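Local coordinates for protection of telomeres protein 1 (Schizosaccharomyces pombe, PDB 5USB), which binds single-stranded telomeric DNA of consensus GGTTAC through OB-fold domains, here its second, protecting the 3' overhang and regulating telomerase and telomere length, at residues Ile9-Arg14 and Thr94-Leu99; Ser16-Val21 and Pro126-Ile131; Glu42-Met47 and Gly100-Ile105. The protein carries 1 engineered substitution. All coordinates share one frame; numbering follows the deposited sequence.

Contact 1. Residues Ile9-Arg14 and Thr94-Leu99; sequences ITPHQR and TKIDHL. With nucleotides of chain B.
Thr94 meets the loop Thr10-Gln13 with its hydroxyl. From CB, which lies 3.7 Å from Thr10 O, the side chain forks: CG2 turns to Ile9, 4.3 Å from its CD1, while OG1 sits between backbone N and carbonyl carbon (chi1 66°) and enters the loop. There OG1 donates to Thr10 O at 2.8 Å, in the carbonyl plane and on a lone pair, and accepts an almost straight bond (170°) from Gln13 N at 3.2 Å. Two bonds grip one hydroxyl. Gln13 braces the loop, its OE1 accepting from Thr10 N above the amide plane. Thr94 N donates to Gln13 O at 3.0 Å, joining the lead-in of strand 14-26 to strand 92-96 in the curled sheet of an OB fold. Nearby, Pro11 CG presses on Ile96 CD1 at 3.5 Å, tighter than usual, and the His12 side chain crosses Ile96 at about a right angle, CE1 nearest CG1. From the strand, Lys95 NZ donates to O6 of DG2 in the chimeric strand, chain B, at a doubtfully short 2.5 Å; in the loop after it, Asp97 OD2 accepts the N3-H of DT4 at 2.8 Å, and OD1 closes an Asx turn onto Leu99 N.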
loop_
_atom_site.group_PDB
_atom_site.type_symbol
_atom_site.label_atom_id
_atom_site.label_comp_id
_atom_site.label_asym_id
_atom_site.label_seq_id
_atom_site.Cartn_x
_atom_site.Cartn_y
_atom_site.Cartn_z
ATOM N N ILE A 9 6.648 -7.164 -6.660
ATOM C CA ILE A 9 6.606 -7.852 -5.383
ATOM C C ILE A 9 5.868 -9.175 -5.527
ATOM O O ILE A 9 4.999 -9.375 -6.375
ATOM C CB ILE A 9 6.007 -6.969 -4.274
ATOM C CG1 ILE A 9 4.552 -6.658 -4.500
ATOM C CG2 ILE A 9 6.812 -5.697 -4.133
ATOM C CD1 ILE A 9 3.927 -6.050 -3.281
ATOM N N THR A 10 6.263 -10.119 -4.710
ATOM C CA THR A 10 5.697 -11.457 -4.731
ATOM C C THR A 10 5.293 -11.822 -3.323
ATOM O O THR A 10 5.653 -11.141 -2.359
ATOM C CB THR A 10 6.717 -12.475 -5.266
ATOM O OG1 THR A 10 7.869 -12.441 -4.424
ATOM C CG2 THR A 10 7.115 -12.144 -6.712
ATOM N N PRO A 11 4.554 -12.898 -3.161
ATOM C CA PRO A 11 4.074 -13.263 -1.829
ATOM C C PRO A 11 5.205 -13.762 -0.953
ATOM O O PRO A 11 6.181 -14.335 -1.431
ATOM C CB PRO A 11 3.066 -14.374 -2.118
ATOM C CG PRO A 11 2.749 -14.215 -3.559
ATOM C CD PRO A 11 3.976 -13.768 -4.196
ATOM N N HIS A 12 5.063 -13.519 0.352
ATOM C CA HIS A 12 5.932 -14.105 1.367
ATOM C C HIS A 12 7.376 -13.641 1.211
ATOM O O HIS A 12 8.335 -14.417 1.270
ATOM C CB HIS A 12 5.793 -15.617 1.330
ATOM C CG HIS A 12 4.372 -16.066 1.441
ATOM N ND1 HIS A 12 3.753 -16.831 0.483
ATOM C CD2 HIS A 12 3.437 -15.824 2.389
ATOM C CE1 HIS A 12 2.503 -17.058 0.846
ATOM N NE2 HIS A 12 2.289 -16.462 2.004
ATOM N N GLN A 13 7.527 -12.340 1.035
ATOM C CA GLN A 13 8.838 -11.730 1.023
ATOM C C GLN A 13 8.774 -10.446 1.827
ATOM O O GLN A 13 7.694 -9.931 2.143
ATOM C CB GLN A 13 9.321 -11.447 -0.390
ATOM C CG GLN A 13 8.618 -10.279 -1.039
ATOM C CD GLN A 13 9.151 -9.957 -2.415
ATOM O OE1 GLN A 13 8.595 -9.109 -3.115
ATOM N NE2 GLN A 13 10.224 -10.635 -2.824
ATOM N N ARG A 14 9.951 -9.976 2.201
ATOM C CA ARG A 14 10.113 -8.638 2.727
ATOM C C ARG A 14 10.385 -7.703 1.548
ATOM O O ARG A 14 11.192 -8.022 0.679
ATOM C CB ARG A 14 11.270 -8.629 3.738
ATOM C CG ARG A 14 11.956 -7.291 3.952
ATOM C CD ARG A 14 13.077 -7.376 4.989
ATOM N NE ARG A 14 14.312 -7.955 4.457
ATOM C CZ ARG A 14 15.225 -7.268 3.778
ATOM N NH1 ARG A 14 15.047 -5.973 3.532
ATOM N NH2 ARG A 14 16.326 -7.867 3.342
ATOM N N THR A 94 4.795 -9.436 2.887
ATOM C CA THR A 94 3.626 -9.726 2.078
ATOM C C THR A 94 3.108 -11.132 2.365
ATOM O O THR A 94 3.831 -12.015 2.837
ATOM C CB THR A 94 3.949 -9.620 0.597
ATOM O OG1 THR A 94 4.874 -10.658 0.273
ATOM C CG2 THR A 94 4.569 -8.301 0.279
ATOM N N LYS A 95 1.827 -11.324 2.093
ATOM C CA LYS A 95 1.200 -12.624 2.249
ATOM C C LYS A 95 0.087 -12.725 1.227
ATOM O O LYS A 95 -0.175 -11.796 0.451
ATOM C CB LYS A 95 0.666 -12.839 3.666
ATOM C CG LYS A 95 -0.396 -11.855 4.096
ATOM C CD LYS A 95 -0.939 -12.167 5.472
ATOM C CE LYS A 95 -1.913 -13.314 5.436
ATOM N NZ LYS A 95 -2.933 -13.146 6.488
ATOM N N ILE A 96 -0.565 -13.880 1.237
ATOM C CA ILE A 96 -1.716 -14.161 0.396
ATOM C C ILE A 96 -2.895 -14.371 1.319
ATOM O O ILE A 96 -2.758 -15.041 2.352
ATOM C CB ILE A 96 -1.473 -15.413 -0.467
ATOM C CG1 ILE A 96 -0.291 -15.174 -1.397
ATOM C CG2 ILE A 96 -2.716 -15.761 -1.223
ATOM C CD1 ILE A 96 -0.581 -14.157 -2.487
ATOM N N ASP A 97 -4.043 -13.798 0.966
ATOM C CA ASP A 97 -5.203 -13.931 1.829
ATOM C C ASP A 97 -5.961 -15.209 1.478
ATOM O O ASP A 97 -5.520 -16.028 0.662
ATOM C CB ASP A 97 -6.093 -12.680 1.783
ATOM C CG ASP A 97 -6.825 -12.471 0.463
ATOM O OD1 ASP A 97 -6.931 -13.392 -0.357
ATOM O OD2 ASP A 97 -7.347 -11.334 0.243
ATOM N N HIS A 98 -7.075 -15.393 2.137
ATOM C CA HIS A 98 -7.834 -16.614 1.994
ATOM C C HIS A 98 -8.308 -16.880 0.608
ATOM O O HIS A 98 -8.523 -17.989 0.236
ATOM C CB HIS A 98 -9.037 -16.577 2.922
ATOM C CG HIS A 98 -8.701 -16.806 4.358
ATOM N ND1 HIS A 98 -8.166 -17.990 4.820
ATOM C CD2 HIS A 98 -8.864 -16.019 5.445
ATOM C CE1 HIS A 98 -7.982 -17.901 6.122
ATOM N NE2 HIS A 98 -8.394 -16.713 6.524
ATOM N N LEU A 99 -8.439 -15.830 -0.161
ATOM C CA LEU A 99 -8.953 -15.901 -1.511
ATOM C C LEU A 99 -7.868 -15.802 -2.561
ATOM O O LEU A 99 -8.188 -15.748 -3.749
ATOM C CB LEU A 99 -9.982 -14.790 -1.730
ATOM C CG LEU A 99 -11.152 -14.774 -0.735
ATOM C CD1 LEU A 99 -12.070 -13.603 -1.002
ATOM C CD2 LEU A 99 -11.927 -16.086 -0.813
ATOM P P DT B 4 -16.177 -10.530 4.817
ATOM O OP1 DT B 4 -17.478 -9.885 4.895
ATOM O OP2 DT B 4 -16.100 -11.973 4.704
ATOM O "O5'" DT B 4 -15.484 -9.872 3.547
ATOM C "C5'" DT B 4 -15.122 -8.502 3.559
ATOM C "C4'" DT B 4 -14.387 -8.128 2.295
ATOM O "O4'" DT B 4 -13.070 -8.728 2.311
ATOM C "C3'" DT B 4 -15.043 -8.591 0.993
ATOM O "O3'" DT B 4 -14.759 -7.637 -0.031
ATOM C "C2'" DT B 4 -14.281 -9.863 0.678
ATOM C "C1'" DT B 4 -12.883 -9.476 1.129
ATOM N N1 DT B 4 -11.987 -10.600 1.444
ATOM C C2 DT B 4 -10.704 -10.571 0.954
ATOM O O2 DT B 4 -10.252 -9.635 0.334
ATOM N N3 DT B 4 -9.938 -11.647 1.308
ATOM C C4 DT B 4 -10.328 -12.743 2.048
ATOM O O4 DT B 4 -9.530 -13.640 2.272
ATOM C C5 DT B 4 -11.688 -12.715 2.517
ATOM C C7 DT B 4 -12.195 -13.863 3.334
ATOM C C6 DT B 4 -12.447 -11.668 2.180
ATOM P P DG B 2 -8.469 -13.533 14.148
ATOM O OP1 DG B 2 -9.365 -13.684 15.310
ATOM O OP2 DG B 2 -8.021 -14.706 13.388
ATOM O "O5'" DG B 2 -9.171 -12.524 13.142
ATOM C "C5'" DG B 2 -9.709 -11.292 13.611
ATOM C "C4'" DG B 2 -9.991 -10.401 12.427
ATOM O "O4'" DG B 2 -8.810 -9.703 11.992
ATOM C "C3'" DG B 2 -10.456 -11.143 11.187
ATOM O "O3'" DG B 2 -11.839 -11.376 11.370
ATOM C "C2'" DG B 2 -10.155 -10.130 10.097
ATOM C "C1'" DG B 2 -8.875 -9.478 10.582
ATOM N N9 DG B 2 -7.657 -10.019 9.998
ATOM C C8 DG B 2 -6.800 -10.886 10.614
ATOM N N7 DG B 2 -5.778 -11.213 9.876
ATOM C C5 DG B 2 -5.996 -10.549 8.682
ATOM C C6 DG B 2 -5.227 -10.534 7.495
ATOM O O6 DG B 2 -4.159 -11.100 7.269
ATOM N N1 DG B 2 -5.815 -9.743 6.515
ATOM C C2 DG B 2 -6.979 -9.033 6.674
ATOM N N2 DG B 2 -7.374 -8.310 5.628
ATOM N N3 DG B 2 -7.707 -9.043 7.779
ATOM C C4 DG B 2 -7.157 -9.813 8.737
ATOM P P DT B 3 -12.594 -12.382 10.462
ATOM O OP1 DT B 3 -13.926 -12.603 11.031
ATOM O OP2 DT B 3 -11.722 -13.502 10.165
ATOM O "O5'" DT B 3 -12.859 -11.567 9.138
ATOM C "C5'" DT B 3 -13.555 -10.339 9.178
ATOM C "C4'" DT B 3 -13.718 -9.860 7.761
ATOM O "O4'" DT B 3 -12.398 -9.686 7.210
ATOM C "C3'" DT B 3 -14.437 -10.837 6.829
ATOM O "O3'" DT B 3 -15.289 -10.002 6.031
ATOM C "C2'" DT B 3 -13.288 -11.530 6.120
ATOM C "C1'" DT B 3 -12.263 -10.436 6.027
ATOM N N1 DT B 3 -10.901 -10.966 5.978
ATOM C C2 DT B 3 -10.126 -10.621 4.906
ATOM O O2 DT B 3 -10.499 -9.851 4.047
ATOM N N3 DT B 3 -8.868 -11.164 4.912
ATOM C C4 DT B 3 -8.340 -12.032 5.846
ATOM O O4 DT B 3 -7.200 -12.446 5.714
ATOM C C5 DT B 3 -9.215 -12.358 6.943
ATOM C C7 DT B 3 -8.716 -13.260 8.026
ATOM C C6 DT B 3 -10.438 -11.820 6.949
#

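Contact 2. Residues Ser16-Val21 and Pro126-Ile131; sequences SFYAQV and PELNEI
Tyr18 lays one ring face against Glu127, whose CB stands 3.8 Å from the ring centroid and 16° off the normal, a CH-pi contact shifted toward the rim. Glu127 CG continues outward to Tyr18 OH at 3.6 Å, and the bend at chi2 carries the carboxylate out past the rim, its plane 19° from that of the ring. The acid therefore uses its aliphatic stem as the touching surface, with OE2 no nearer than 4.0 Å to Tyr18 CE2. Beside it, the Leu128 side chain crosses that of Tyr18 at about a right angle, its CD2 methyl coming obliquely to Tyr18 CD1, 4.0 Å away. One helical turn along, Ile131 points at the strand and sends CD1 to the backbone, 3.8 Å from both Tyr18 O and Ala19 CA; no hydrogen bond crosses here, and apolar contact carries the join. These pieces set the C-terminal helix 129-138, with its 3-10 lead-in 126-128, against the outside of strand 14-26 of the OB-fold barrel, the nearest atom about 11 Å from the bound nucleic acid. Asn129 N, at the start of the helix, bonds back to Pro126 O. In the next shell, Val88 and Val121 of neighbouring strands pack on Tyr18, Phe3 meets its ring with the planes at about 40°, and Leu128 rests on Tyr86 and Val121. Gln20 packs by its CB near Ile131 CG2, while its NE2 is held by Gly84 O. On the inward side of the strand, Ala19 touches Val35 of strand 31-36.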
loop_
_atom_site.group_PDB
_atom_site.type_symbol
_atom_site.label_atom_id
_atom_site.label_comp_id
_atom_site.label_asym_id
_atom_site.label_seq_id
_atom_site.Cartn_x
_atom_site.Cartn_y
_atom_site.Cartn_z
ATOM N N SER A 16 10.289 -3.297 0.043
ATOM C CA SER A 16 10.213 -1.871 0.256
ATOM C C SER A 16 9.769 -1.168 -1.010
ATOM O O SER A 16 10.189 -1.540 -2.103
ATOM C CB SER A 16 11.590 -1.328 0.677
ATOM O OG SER A 16 12.063 -1.987 1.832
ATOM N N PHE A 17 8.932 -0.132 -0.869
ATOM C CA PHE A 17 8.396 0.549 -2.042
ATOM C C PHE A 17 7.873 1.926 -1.669
ATOM O O PHE A 17 7.564 2.205 -0.510
ATOM C CB PHE A 17 7.285 -0.279 -2.712
ATOM C CG PHE A 17 6.179 -0.696 -1.792
ATOM C CD1 PHE A 17 5.107 0.147 -1.555
ATOM C CD2 PHE A 17 6.189 -1.950 -1.212
ATOM C CE1 PHE A 17 4.095 -0.235 -0.702
ATOM C CE2 PHE A 17 5.158 -2.352 -0.367
ATOM C CZ PHE A 17 4.112 -1.479 -0.118
ATOM N N TYR A 18 7.753 2.762 -2.686
ATOM C CA TYR A 18 7.081 4.049 -2.638
ATOM C C TYR A 18 5.692 3.866 -3.248
ATOM O O TYR A 18 5.528 3.132 -4.225
ATOM C CB TYR A 18 7.860 5.094 -3.454
ATOM C CG TYR A 18 9.164 5.528 -2.825
ATOM C CD1 TYR A 18 9.177 6.638 -2.016
ATOM C CD2 TYR A 18 10.347 4.856 -3.072
ATOM C CE1 TYR A 18 10.350 7.062 -1.433
ATOM C CE2 TYR A 18 11.525 5.264 -2.496
ATOM C CZ TYR A 18 11.526 6.358 -1.686
ATOM O OH TYR A 18 12.709 6.802 -1.085
ATOM N N ALA A 19 4.706 4.559 -2.704
ATOM C CA ALA A 19 3.353 4.415 -3.224
ATOM C C ALA A 19 2.516 5.623 -2.845
ATOM O O ALA A 19 2.857 6.397 -1.943
ATOM C CB ALA A 19 2.707 3.149 -2.694
ATOM N N GLN A 20 1.406 5.773 -3.553
ATOM C CA GLN A 20 0.400 6.766 -3.229
ATOM C C GLN A 20 -0.800 6.091 -2.572
ATOM O O GLN A 20 -1.229 5.010 -2.990
ATOM C CB GLN A 20 -0.052 7.524 -4.474
ATOM C CG GLN A 20 -0.907 8.715 -4.091
ATOM C CD GLN A 20 -1.216 9.649 -5.228
ATOM O OE1 GLN A 20 -1.305 9.241 -6.379
ATOM N NE2 GLN A 20 -1.471 10.919 -4.886
ATOM N N VAL A 21 -1.306 6.720 -1.515
ATOM C CA VAL A 21 -2.435 6.192 -0.763
ATOM C C VAL A 21 -3.718 6.554 -1.492
ATOM O O VAL A 21 -4.030 7.739 -1.693
ATOM C CB VAL A 21 -2.453 6.725 0.674
ATOM C CG1 VAL A 21 -3.676 6.199 1.403
ATOM C CG2 VAL A 21 -1.212 6.338 1.384
ATOM N N PRO A 126 11.779 13.637 -5.548
ATOM C CA PRO A 126 11.986 12.963 -6.813
ATOM C C PRO A 126 11.664 11.462 -6.888
ATOM O O PRO A 126 11.389 11.023 -7.952
ATOM C CB PRO A 126 13.483 13.151 -7.024
ATOM C CG PRO A 126 13.715 14.465 -6.474
ATOM C CD PRO A 126 12.864 14.604 -5.283
ATOM N N GLU A 127 11.753 10.701 -5.815
ATOM C CA GLU A 127 11.430 9.313 -5.890
ATOM C C GLU A 127 9.972 9.139 -6.218
ATOM O O GLU A 127 9.585 8.062 -6.517
ATOM C CB GLU A 127 11.733 8.591 -4.592
ATOM C CG GLU A 127 13.197 8.272 -4.369
ATOM C CD GLU A 127 13.795 7.334 -5.378
ATOM O OE1 GLU A 127 15.008 7.369 -5.532
ATOM O OE2 GLU A 127 13.091 6.552 -5.992
ATOM N N LEU A 128 9.188 10.195 -6.141
ATOM C CA LEU A 128 7.789 10.062 -6.528
ATOM C C LEU A 128 7.540 10.406 -7.994
ATOM O O LEU A 128 6.394 10.346 -8.453
ATOM C CB LEU A 128 6.922 10.946 -5.643
ATOM C CG LEU A 128 7.137 10.811 -4.141
ATOM C CD1 LEU A 128 6.309 11.830 -3.442
ATOM C CD2 LEU A 128 6.790 9.411 -3.650
ATOM N N ASN A 129 8.572 10.789 -8.739
ATOM C CA ASN A 129 8.337 11.276 -10.097
ATOM C C ASN A 129 7.752 10.211 -10.998
ATOM O O ASN A 129 6.974 10.532 -11.900
ATOM C CB ASN A 129 9.637 11.783 -10.719
ATOM C CG ASN A 129 10.068 13.129 -10.178
ATOM O OD1 ASN A 129 9.310 13.840 -9.517
ATOM N ND2 ASN A 129 11.312 13.481 -10.454
ATOM N N GLU A 130 8.127 8.947 -10.802
ATOM C CA GLU A 130 7.602 7.893 -11.662
ATOM C C GLU A 130 6.146 7.595 -11.374
ATOM O O GLU A 130 5.389 7.278 -12.293
ATOM C CB GLU A 130 8.414 6.610 -11.521
ATOM C CG GLU A 130 9.677 6.620 -12.336
ATOM C CD GLU A 130 10.414 5.293 -12.291
ATOM O OE1 GLU A 130 9.936 4.339 -11.609
ATOM O OE2 GLU A 130 11.474 5.207 -12.962
ATOM N N ILE A 131 5.746 7.616 -10.099
ATOM C CA ILE A 131 4.330 7.438 -9.786
ATOM C C ILE A 131 3.505 8.493 -10.488
ATOM O O ILE A 131 2.462 8.194 -11.065
ATOM C CB ILE A 131 4.099 7.472 -8.268
ATOM C CG1 ILE A 131 4.653 6.217 -7.610
ATOM C CG2 ILE A 131 2.609 7.649 -7.959
ATOM C CD1 ILE A 131 4.836 6.365 -6.130
#

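Contact 3. Residues Glu42-Met47 and Gly100-Ile105; sequences ELFFPM and GYLECI. With nucleotides of chain B.
Tyr101 and Phe45 meet at the DNA-binding face of the OB fold, where strand 102-106 begins and the loop after strand 31-36 passes by. Gly100 leads in with positive phi, its O 4.3 Å from Leu43 CD2. Tyr101 follows: one face of its ring receives the edge of Phe45 in a T-shaped stack, planes at 67°, with Phe45 CD1 3.5 Å from Tyr101 CZ. Leu43 O lies at the edge of the tyrosine ring, in its plane, and Pro46 CD approaches CE1. Phe45 has CG anti to its backbone N (chi1 -176°), which swings the ring out to stack one face on the adenine of DA5 of chain B, C8 lying over the ring centre; Pro46 CD backs the opposite face. The base is thus supported by a phenylalanine flanked by Tyr101 at its edge and Pro46 on its other face, and Tyr101 CB also touches DA5 N6. At Leu102 the two segments join by backbone, N donating to Leu43 O at 2.9 Å. The Leu102 side chain turns to the loop: CG packs on Leu43 CB at 3.9 Å and CD1 reaches Phe44 CE1 at 3.8 Å. Glu103 points away from the loop, to the DNA, with its chain extended beyond CG. Its carboxylate reads the guanine edge of DG2 of chain B: OE1 accepts from N1 at 3.2 Å and weakly from N2, and OE2 accepts weakly from N1. Two residues on, Ile105 CD1 touches O6 of the same guanine at 3.8 Å.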
loop_
_atom_site.group_PDB
_atom_site.type_symbol
_atom_site.label_atom_id
_atom_site.label_comp_id
_atom_site.label_asym_id
_atom_site.label_seq_id
_atom_site.Cartn_x
_atom_site.Cartn_y
_atom_site.Cartn_z
ATOM N N GLU A 42 -0.294 -9.237 -10.947
ATOM C CA GLU A 42 -1.313 -10.224 -11.243
ATOM C C GLU A 42 -1.991 -10.811 -10.011
ATOM O O GLU A 42 -3.038 -11.445 -10.173
ATOM C CB GLU A 42 -0.713 -11.352 -12.101
ATOM C CG GLU A 42 0.315 -12.201 -11.402
ATOM C CD GLU A 42 0.777 -13.379 -12.263
ATOM O OE1 GLU A 42 0.648 -13.293 -13.504
ATOM O OE2 GLU A 42 1.253 -14.388 -11.696
ATOM N N LEU A 43 -1.453 -10.609 -8.786
ATOM C CA LEU A 43 -2.078 -11.102 -7.570
ATOM C C LEU A 43 -2.815 -10.016 -6.781
ATOM O O LEU A 43 -3.405 -10.317 -5.745
ATOM C CB LEU A 43 -1.045 -11.764 -6.662
ATOM C CG LEU A 43 -0.281 -12.930 -7.280
ATOM C CD1 LEU A 43 0.749 -13.392 -6.316
ATOM C CD2 LEU A 43 -1.250 -14.037 -7.583
ATOM N N PHE A 44 -2.849 -8.780 -7.278
ATOM C CA PHE A 44 -3.682 -7.770 -6.649
ATOM C C PHE A 44 -5.158 -8.009 -6.995
ATOM O O PHE A 44 -5.502 -8.630 -8.009
ATOM C CB PHE A 44 -3.255 -6.361 -7.105
ATOM C CG PHE A 44 -1.886 -5.906 -6.648
ATOM C CD1 PHE A 44 -1.127 -6.616 -5.735
ATOM C CD2 PHE A 44 -1.358 -4.725 -7.137
ATOM C CE1 PHE A 44 0.108 -6.141 -5.311
ATOM C CE2 PHE A 44 -0.126 -4.254 -6.699
ATOM C CZ PHE A 44 0.627 -4.994 -5.805
ATOM N N PHE A 45 -6.044 -7.490 -6.166
ATOM C CA PHE A 45 -7.464 -7.645 -6.427
ATOM C C PHE A 45 -7.878 -6.790 -7.622
ATOM O O PHE A 45 -7.471 -5.625 -7.736
ATOM C CB PHE A 45 -8.258 -7.226 -5.196
ATOM C CG PHE A 45 -9.754 -7.445 -5.336
ATOM C CD1 PHE A 45 -10.297 -8.690 -5.087
ATOM C CD2 PHE A 45 -10.595 -6.439 -5.765
ATOM C CE1 PHE A 45 -11.652 -8.913 -5.256
ATOM C CE2 PHE A 45 -11.929 -6.653 -5.909
ATOM C CZ PHE A 45 -12.467 -7.893 -5.676
ATOM N N PRO A 46 -8.710 -7.311 -8.533
ATOM C CA PRO A 46 -9.159 -6.469 -9.639
ATOM C C PRO A 46 -10.290 -5.542 -9.240
ATOM O O PRO A 46 -11.440 -5.977 -9.062
ATOM C CB PRO A 46 -9.602 -7.491 -10.699
ATOM C CG PRO A 46 -10.003 -8.694 -9.909
ATOM C CD PRO A 46 -9.147 -8.707 -8.683
ATOM N N MET A 47 -9.963 -4.257 -9.066
ATOM C CA MET A 47 -10.959 -3.286 -8.644
ATOM C C MET A 47 -11.927 -2.970 -9.788
ATOM O O MET A 47 -11.512 -2.560 -10.876
ATOM C CB MET A 47 -10.256 -2.016 -8.139
ATOM C CG MET A 47 -9.456 -2.233 -6.864
ATOM S SD MET A 47 -10.475 -2.656 -5.426
ATOM C CE MET A 47 -11.518 -1.246 -5.348
ATOM N N GLY A 100 -6.595 -15.761 -2.155
ATOM C CA GLY A 100 -5.496 -15.806 -3.086
ATOM C C GLY A 100 -4.898 -14.475 -3.485
ATOM O O GLY A 100 -4.017 -14.459 -4.345
ATOM N N TYR A 101 -5.337 -13.365 -2.889
ATOM C CA TYR A 101 -4.836 -12.047 -3.265
ATOM C C TYR A 101 -3.663 -11.633 -2.379
ATOM O O TYR A 101 -3.614 -11.955 -1.195
ATOM C CB TYR A 101 -5.945 -10.999 -3.164
ATOM C CG TYR A 101 -7.132 -11.328 -4.016
ATOM C CD1 TYR A 101 -7.068 -11.172 -5.394
ATOM C CD2 TYR A 101 -8.289 -11.836 -3.455
ATOM C CE1 TYR A 101 -8.175 -11.518 -6.208
ATOM C CE2 TYR A 101 -9.376 -12.168 -4.251
ATOM C CZ TYR A 101 -9.309 -12.000 -5.605
ATOM O OH TYR A 101 -10.394 -12.335 -6.379
ATOM N N LEU A 102 -2.715 -10.936 -2.985
ATOM C CA LEU A 102 -1.590 -10.364 -2.269
ATOM C C LEU A 102 -2.073 -9.292 -1.305
ATOM O O LEU A 102 -3.002 -8.529 -1.609
ATOM C CB LEU A 102 -0.617 -9.747 -3.265
ATOM C CG LEU A 102 0.726 -10.391 -3.514
ATOM C CD1 LEU A 102 1.556 -9.507 -4.453
ATOM C CD2 LEU A 102 1.461 -10.633 -2.233
ATOM N N GLU A 103 -1.454 -9.244 -0.136
ATOM C CA GLU A 103 -1.671 -8.149 0.776
ATOM C C GLU A 103 -0.378 -7.912 1.546
ATOM O O GLU A 103 0.529 -8.743 1.557
ATOM C CB GLU A 103 -2.859 -8.417 1.722
ATOM C CG GLU A 103 -2.755 -9.704 2.500
ATOM C CD GLU A 103 -3.922 -9.938 3.454
ATOM O OE1 GLU A 103 -4.795 -9.057 3.579
ATOM O OE2 GLU A 103 -3.940 -11.017 4.085
ATOM N N CYS A 104 -0.290 -6.733 2.140
ATOM C CA CYS A 104 0.845 -6.326 2.946
ATOM C C CYS A 104 0.414 -6.218 4.402
ATOM O O CYS A 104 -0.670 -5.713 4.703
ATOM C CB CYS A 104 1.384 -5.004 2.405
ATOM S SG CYS A 104 2.659 -4.203 3.331
ATOM N N ILE A 105 1.287 -6.673 5.303
ATOM C CA ILE A 105 0.970 -6.782 6.714
ATOM C C ILE A 105 2.061 -6.100 7.513
ATOM O O ILE A 105 3.253 -6.306 7.253
ATOM C CB ILE A 105 0.843 -8.250 7.138
ATOM C CG1 ILE A 105 -0.283 -8.937 6.371
ATOM C CG2 ILE A 105 0.626 -8.315 8.617
ATOM C CD1 ILE A 105 -1.637 -8.336 6.544
ATOM P P DA B 5 -15.752 -7.377 -1.232
ATOM O OP1 DA B 5 -17.065 -7.114 -0.686
ATOM O OP2 DA B 5 -15.530 -8.380 -2.240
ATOM O "O5'" DA B 5 -15.211 -6.009 -1.816
ATOM C "C5'" DA B 5 -15.333 -4.820 -1.060
ATOM C "C4'" DA B 5 -14.420 -3.781 -1.652
ATOM O "O4'" DA B 5 -13.055 -4.159 -1.394
ATOM C "C3'" DA B 5 -14.530 -3.644 -3.167
ATOM O "O3'" DA B 5 -14.338 -2.286 -3.564
ATOM C "C2'" DA B 5 -13.436 -4.569 -3.667
ATOM C "C1'" DA B 5 -12.372 -4.444 -2.595
ATOM N N9 DA B 5 -11.586 -5.646 -2.362
ATOM C C8 DA B 5 -12.055 -6.920 -2.186
ATOM N N7 DA B 5 -11.119 -7.796 -1.938
ATOM C C5 DA B 5 -9.960 -7.039 -1.890
ATOM C C6 DA B 5 -8.624 -7.378 -1.655
ATOM N N6 DA B 5 -8.210 -8.616 -1.400
ATOM N N1 DA B 5 -7.710 -6.387 -1.701
ATOM C C2 DA B 5 -8.124 -5.149 -1.965
ATOM N N3 DA B 5 -9.351 -4.705 -2.194
ATOM C C4 DA B 5 -10.235 -5.712 -2.140
ATOM P P DG B 2 -8.469 -13.533 14.148
ATOM O OP1 DG B 2 -9.365 -13.684 15.310
ATOM O OP2 DG B 2 -8.021 -14.706 13.388
ATOM O "O5'" DG B 2 -9.171 -12.524 13.142
ATOM C "C5'" DG B 2 -9.709 -11.292 13.611
ATOM C "C4'" DG B 2 -9.991 -10.401 12.427
ATOM O "O4'" DG B 2 -8.810 -9.703 11.992
ATOM C "C3'" DG B 2 -10.456 -11.143 11.187
ATOM O "O3'" DG B 2 -11.839 -11.376 11.370
ATOM C "C2'" DG B 2 -10.155 -10.130 10.097
ATOM C "C1'" DG B 2 -8.875 -9.478 10.582
ATOM N N9 DG B 2 -7.657 -10.019 9.998
ATOM C C8 DG B 2 -6.800 -10.886 10.614
ATOM N N7 DG B 2 -5.778 -11.213 9.876
ATOM C C5 DG B 2 -5.996 -10.549 8.682
ATOM C C6 DG B 2 -5.227 -10.534 7.495
ATOM O O6 DG B 2 -4.159 -11.100 7.269
ATOM N N1 DG B 2 -5.815 -9.743 6.515
ATOM C C2 DG B 2 -6.979 -9.033 6.674
ATOM N N2 DG B 2 -7.374 -8.310 5.628
ATOM N N3 DG B 2 -7.707 -9.043 7.779
ATOM C C4 DG B 2 -7.157 -9.813 8.737
#

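From the N terminus, loop 9-14 meets the end of strand 92-96 in contact 1, and strand 14-26 after it takes the C-terminal helix in contact 2, closing the longest loop. Segment 42-47 pairs with 100-105 in contact 3, which is nested inside contact 2 and crosses contact 1, as contact 1 crosses contact 2. Contacts 1 and 3 lie 8 Å apart between centres on adjoining strands 92-96 and 102-106 and touch: Lys95 NZ and Glu103 OE2 form a long, weak ion pair (3.4 Å), and Pro11 CG packs on Leu43 CD1. Both reach DG2. Contact 2, with its centre about 20 and 19 Å from theirs, fixes the helix to another part of the same sheet.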